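Long-range contacts in mandelate racemase/muconate lactonizing enzyme (Polaromonas sp., PDB 2OG9), which probably catalyses racemisation or a related proton-transfer reaction on a carboxylate substrate, as a TIM-barrel member of the enolase superfamily: residues R14-R19 with E55-H60; Q61-S66 with L365-Q370. One frame throughout, in Å; residues are numbered along the deposited sequence.

Contact 1: R14-R19 with E55-H60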
loop_
_atom_site.group_PDB
_atom_site.type_symbol
_atom_site.label_atom_id
_atom_site.label_comp_id
_atom_site.label_asym_id
_atom_site.label_seq_id
_atom_site.Cartn_x
_atom_site.Cartn_y
_atom_site.Cartn_z
ATOM N N ARG A 14 1.355 -49.694 -7.235
ATOM C CA ARG A 14 0.123 -49.506 -7.981
ATOM C C ARG A 14 -1.082 -49.842 -7.105
ATOM O O ARG A 14 -1.149 -50.920 -6.516
ATOM C CB ARG A 14 0.137 -50.393 -9.228
ATOM C CG ARG A 14 -0.964 -50.099 -10.221
ATOM C CD ARG A 14 -1.775 -51.354 -10.493
ATOM N NE ARG A 14 -0.916 -52.480 -10.858
ATOM C CZ ARG A 14 -1.316 -53.748 -10.876
ATOM N NH1 ARG A 14 -2.563 -54.056 -10.550
ATOM N NH2 ARG A 14 -0.464 -54.710 -11.207
ATOM N N ILE A 15 -2.020 -48.905 -7.014
ATOM C CA ILE A 15 -3.228 -49.086 -6.214
ATOM C C ILE A 15 -4.139 -50.094 -6.905
ATOM O O ILE A 15 -4.458 -49.944 -8.081
ATOM C CB ILE A 15 -3.991 -47.746 -6.052
ATOM C CG1 ILE A 15 -3.108 -46.735 -5.309
ATOM C CG2 ILE A 15 -5.316 -47.983 -5.329
ATOM C CD1 ILE A 15 -3.718 -45.343 -5.165
ATOM N N THR A 16 -4.571 -51.112 -6.169
ATOM C CA THR A 16 -5.423 -52.136 -6.756
ATOM C C THR A 16 -6.784 -52.287 -6.091
ATOM O O THR A 16 -7.710 -52.826 -6.691
ATOM C CB THR A 16 -4.712 -53.507 -6.733
ATOM O OG1 THR A 16 -4.331 -53.826 -5.390
ATOM C CG2 THR A 16 -3.462 -53.473 -7.604
ATOM N N TRP A 17 -6.918 -51.793 -4.865
ATOM C CA TRP A 17 -8.173 -51.929 -4.135
ATOM C C TRP A 17 -8.426 -50.719 -3.252
ATOM O O TRP A 17 -7.497 -50.156 -2.681
ATOM C CB TRP A 17 -8.112 -53.188 -3.259
ATOM C CG TRP A 17 -9.353 -53.480 -2.459
ATOM C CD1 TRP A 17 -10.518 -54.030 -2.918
ATOM C CD2 TRP A 17 -9.529 -53.292 -1.046
ATOM N NE1 TRP A 17 -11.402 -54.203 -1.879
ATOM C CE2 TRP A 17 -10.822 -53.758 -0.719
ATOM C CE3 TRP A 17 -8.720 -52.773 -0.026
ATOM C CZ2 TRP A 17 -11.323 -53.726 0.587
ATOM C CZ3 TRP A 17 -9.217 -52.740 1.275
ATOM C CH2 TRP A 17 -10.508 -53.215 1.568
ATOM N N VAL A 18 -9.687 -50.325 -3.146
ATOM C CA VAL A 18 -10.069 -49.192 -2.312
ATOM C C VAL A 18 -11.421 -49.481 -1.684
ATOM O O VAL A 18 -12.334 -49.946 -2.361
ATOM C CB VAL A 18 -10.190 -47.882 -3.135
ATOM C CG1 VAL A 18 -10.606 -46.742 -2.227
ATOM C CG2 VAL A 18 -8.873 -47.557 -3.815
ATOM N N ARG A 19 -11.543 -49.222 -0.386
ATOM C CA ARG A 19 -12.807 -49.428 0.310
ATOM C C ARG A 19 -13.167 -48.207 1.144
ATOM O O ARG A 19 -12.345 -47.697 1.902
ATOM C CB ARG A 19 -12.746 -50.658 1.226
ATOM C CG ARG A 19 -14.006 -50.828 2.078
ATOM C CD ARG A 19 -14.100 -52.210 2.729
ATOM N NE ARG A 19 -15.311 -52.331 3.538
ATOM C CZ ARG A 19 -15.464 -51.789 4.742
ATOM N NH1 ARG A 19 -14.475 -51.094 5.286
ATOM N NH2 ARG A 19 -16.611 -51.927 5.400
ATOM N N GLU A 55 -5.144 -50.338 -0.719
ATOM C CA GLU A 55 -4.179 -51.430 -0.771
ATOM C C GLU A 55 -3.573 -51.488 -2.169
ATOM O O GLU A 55 -4.230 -51.142 -3.149
ATOM C CB GLU A 55 -4.861 -52.754 -0.396
ATOM C CG GLU A 55 -5.061 -52.906 1.110
ATOM C CD GLU A 55 -5.842 -54.154 1.502
ATOM O OE1 GLU A 55 -5.747 -55.180 0.792
ATOM O OE2 GLU A 55 -6.538 -54.109 2.539
ATOM N N THR A 56 -2.320 -51.923 -2.258
ATOM C CA THR A 56 -1.618 -51.962 -3.537
ATOM C C THR A 56 -1.166 -53.352 -3.976
ATOM O O THR A 56 -1.177 -54.300 -3.193
ATOM C CB THR A 56 -0.370 -51.074 -3.488
ATOM O OG1 THR A 56 0.602 -51.675 -2.622
ATOM C CG2 THR A 56 -0.724 -49.684 -2.954
ATOM N N ALA A 57 -0.748 -53.450 -5.235
ATOM C CA ALA A 57 -0.274 -54.711 -5.792
ATOM C C ALA A 57 0.940 -55.180 -4.997
ATOM O O ALA A 57 1.223 -56.373 -4.917
ATOM C CB ALA A 57 0.101 -54.524 -7.260
ATOM N N GLY A 58 1.651 -54.228 -4.403
ATOM C CA GLY A 58 2.832 -54.552 -3.626
ATOM C C GLY A 58 2.547 -54.984 -2.199
ATOM O O GLY A 58 3.477 -55.191 -1.420
ATOM N N GLY A 59 1.270 -55.112 -1.850
ATOM C CA GLY A 59 0.909 -55.535 -0.508
ATOM C C GLY A 59 0.928 -54.447 0.553
ATOM O O GLY A 59 0.881 -54.745 1.747
ATOM N N HIS A 60 0.999 -53.188 0.132
ATOM C CA HIS A 60 1.011 -52.075 1.078
ATOM C C HIS A 60 -0.420 -51.641 1.376
ATOM O O HIS A 60 -1.311 -51.807 0.541
ATOM C CB HIS A 60 1.824 -50.912 0.509
ATOM C CG HIS A 60 3.291 -51.197 0.423
ATOM N ND1 HIS A 60 4.123 -51.159 1.523
ATOM C CD2 HIS A 60 4.071 -51.563 -0.623
ATOM C CE1 HIS A 60 5.350 -51.487 1.158
ATOM N NE2 HIS A 60 5.345 -51.736 -0.140
#
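A chi1 of -179° carries the Trp17 indole to the side opposite its own amide nitrogen, while Glu55 turns CG anti to its carbonyl carbon (chi1 -78°) and runs on extended, so that the two side chains lie side by side on the same face of the sheet. The carboxylate meets the six-membered part of the indole obliquely, with Glu55 OE2 3.3 Å from Trp17 CZ3 and the two planes 48° apart. Arg384 forms a salt bridge with OE2 and a cation-pi contact with the indole, a charge that probably offsets that of the acid beside the ring; Trp17 NE1 is bonded to Gln380.

The backbones pair antiparallel with a classic beta bulge, Thr16 and Trp17 together facing Glu55. Glu55 O therefore takes two N-H groups, Thr16 N at 3.0 Å in the carbonyl plane and Trp17 N at 3.3 Å tilted out of it; Glu55 N returns a bond to Trp17 O at 3.1 Å.

Beyond the bulge, Ala57 N bonds to Arg14 O at 2.9 Å where strand 46-56 gives way to a type I beta turn from Thr56 to Gly59. Thr56 OG1 accepts from His60 N, just past the turn, at 3.2 Å; a hydroxyl can do so while donating to a carboxylate such as its other partner, Asp13. Ala57, whose single methyl fits against both Arg14 and Thr16, places CB over one face of the Arg14 guanidinium and 3.7 Å from Thr16 CG2.

Contact 2: Q61-S66 with L365-Q370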
loop_
_atom_site.group_PDB
_atom_site.type_symbol
_atom_site.label_atom_id
_atom_site.label_comp_id
_atom_site.label_asym_id
_atom_site.label_seq_id
_atom_site.Cartn_x
_atom_site.Cartn_y
_atom_site.Cartn_z
ATOM N N GLN A 61 -0.644 -51.099 2.569
ATOM C CA GLN A 61 -1.984 -50.679 2.951
ATOM C C GLN A 61 -1.990 -49.362 3.712
ATOM O O GLN A 61 -1.023 -49.019 4.397
ATOM C CB GLN A 61 -2.656 -51.770 3.798
ATOM C CG GLN A 61 -4.012 -51.365 4.366
ATOM C CD GLN A 61 -4.723 -52.496 5.092
ATOM O OE1 GLN A 61 -4.147 -53.152 5.968
ATOM N NE2 GLN A 61 -5.990 -52.725 4.737
ATOM N N GLY A 62 -3.085 -48.627 3.575
ATOM C CA GLY A 62 -3.223 -47.357 4.259
ATOM C C GLY A 62 -4.651 -47.130 4.720
ATOM O O GLY A 62 -5.601 -47.629 4.109
ATOM N N LEU A 63 -4.799 -46.375 5.805
ATOM C CA LEU A 63 -6.102 -46.061 6.365
ATOM C C LEU A 63 -6.163 -44.563 6.625
ATOM O O LEU A 63 -5.219 -43.982 7.160
ATOM C CB LEU A 63 -6.314 -46.810 7.686
ATOM C CG LEU A 63 -7.574 -46.474 8.500
ATOM C CD1 LEU A 63 -8.826 -46.843 7.722
ATOM C CD2 LEU A 63 -7.538 -47.239 9.829
ATOM N N GLY A 64 -7.272 -43.944 6.243
ATOM C CA GLY A 64 -7.436 -42.516 6.455
ATOM C C GLY A 64 -8.890 -42.214 6.736
ATOM O O GLY A 64 -9.741 -43.107 6.656
ATOM N N PHE A 65 -9.199 -40.965 7.071
ATOM C CA PHE A 65 -10.587 -40.622 7.335
ATOM C C PHE A 65 -10.852 -39.130 7.283
ATOM O O PHE A 65 -9.933 -38.321 7.324
ATOM C CB PHE A 65 -11.019 -41.179 8.703
ATOM C CG PHE A 65 -10.352 -40.517 9.883
ATOM C CD1 PHE A 65 -10.915 -39.389 10.474
ATOM C CD2 PHE A 65 -9.163 -41.017 10.399
ATOM C CE1 PHE A 65 -10.308 -38.767 11.564
ATOM C CE2 PHE A 65 -8.543 -40.404 11.490
ATOM C CZ PHE A 65 -9.121 -39.273 12.073
ATOM N N SER A 66 -12.124 -38.786 7.140
ATOM C CA SER A 66 -12.573 -37.403 7.153
ATOM C C SER A 66 -13.829 -37.507 8.007
ATOM O O SER A 66 -14.173 -38.605 8.463
ATOM C CB SER A 66 -12.888 -36.885 5.739
ATOM O OG SER A 66 -13.879 -37.664 5.093
ATOM N N LEU A 365 -3.053 -46.381 13.485
ATOM C CA LEU A 365 -4.458 -46.669 13.748
ATOM C C LEU A 365 -4.999 -47.854 12.954
ATOM O O LEU A 365 -4.640 -48.054 11.790
ATOM C CB LEU A 365 -5.320 -45.441 13.413
ATOM C CG LEU A 365 -5.040 -44.109 14.116
ATOM C CD1 LEU A 365 -5.861 -43.017 13.434
ATOM C CD2 LEU A 365 -5.386 -44.197 15.603
ATOM N N THR A 366 -5.866 -48.629 13.600
ATOM C CA THR A 366 -6.536 -49.766 12.974
ATOM C C THR A 366 -7.978 -49.698 13.461
ATOM O O THR A 366 -8.232 -49.296 14.598
ATOM C CB THR A 366 -5.913 -51.129 13.377
ATOM O OG1 THR A 366 -5.879 -51.243 14.804
ATOM C CG2 THR A 366 -4.504 -51.262 12.809
ATOM N N LEU A 367 -8.920 -50.072 12.606
ATOM C CA LEU A 367 -10.334 -50.010 12.954
ATOM C C LEU A 367 -10.755 -51.034 13.998
ATOM O O LEU A 367 -10.417 -52.210 13.895
ATOM C CB LEU A 367 -11.184 -50.194 11.700
ATOM C CG LEU A 367 -10.884 -49.204 10.574
ATOM C CD1 LEU A 367 -11.706 -49.560 9.334
ATOM C CD2 LEU A 367 -11.203 -47.797 11.049
ATOM N N SER A 368 -11.508 -50.578 14.995
ATOM C CA SER A 368 -11.978 -51.463 16.049
ATOM C C SER A 368 -13.135 -52.309 15.524
ATOM O O SER A 368 -13.662 -52.056 14.440
ATOM C CB SER A 368 -12.455 -50.648 17.251
ATOM O OG SER A 368 -13.677 -49.986 16.962
ATOM N N GLY A 369 -13.525 -53.315 16.296
ATOM C CA GLY A 369 -14.623 -54.168 15.883
ATOM C C GLY A 369 -15.951 -53.434 15.916
ATOM O O GLY A 369 -16.909 -53.849 15.266
ATOM N N GLN A 370 -16.007 -52.340 16.672
ATOM C CA GLN A 370 -17.223 -51.535 16.793
ATOM C C GLN A 370 -17.588 -50.790 15.517
ATOM O O GLN A 370 -18.759 -50.485 15.286
ATOM C CB GLN A 370 -17.073 -50.520 17.930
ATOM C CG GLN A 370 -17.558 -51.013 19.279
ATOM C CD GLN A 370 -19.072 -50.952 19.411
ATOM O OE1 GLN A 370 -19.806 -51.427 18.542
ATOM N NE2 GLN A 370 -19.545 -50.369 20.507
#
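Strand 61-66 and the irregular segment 365-370 come no nearer than 7.6 Å between the CA atoms of Leu63 and Leu365, and no hydrogen bond joins them, so side chains bridge the gap. Leu63 does most of this. Its CB points toward the loop, and a chi1 of 173° stretches the side chain away from its own N, bringing CD2 to 3.6 Å from Leu365 O and 3.9 Å from Leu367 CD2. The two leucines cross obliquely, branch against branch; Leu367 also rests on Phe51 of the neighbouring strand 46-56.

The contact joins the two domains of the enolase-superfamily fold: strand 61-69 is an outermost strand of the N-terminal antiparallel sheet, while 365-370 lies in the loop between strand 354-356 and helix 370-374, on the C-terminal side of the fold. Thr366, whose CB points away from the strand, hydrogen-bonds through OG1 to Glu346 and Asn345. Branched and aromatic apolar groups suit this interface, where the contact rests on burying apolar surface. Because residues alternate along the strand, Phe65 points to the same side as Leu63, and Leu365 CD1 approaches its ring at the edge, 4.2 Å from Phe65 CE2.

In the fold
The centres of contacts 1 and 2 lie about 15 Å apart, on the same side of the chain's centre, and they follow in series along the chain: contact 1 closes before contact 2 opens. Both reach the N-terminal antiparallel sheet, whose order is 61-69, 46-56, 15-26, 375-382. Contact 1 pairs its two middle strands near the turn that leads from 46-56 into 61-69, where Glu55 OE2 and Gln61 NE2 of contact 2's strand meet at 2.7 Å. Contact 1 thus joins strands close in sequence, whereas contact 2 lays chain returning from the barrel, almost 300 residues later, against edge strand 61-69; that chain then supplies strand 375-382.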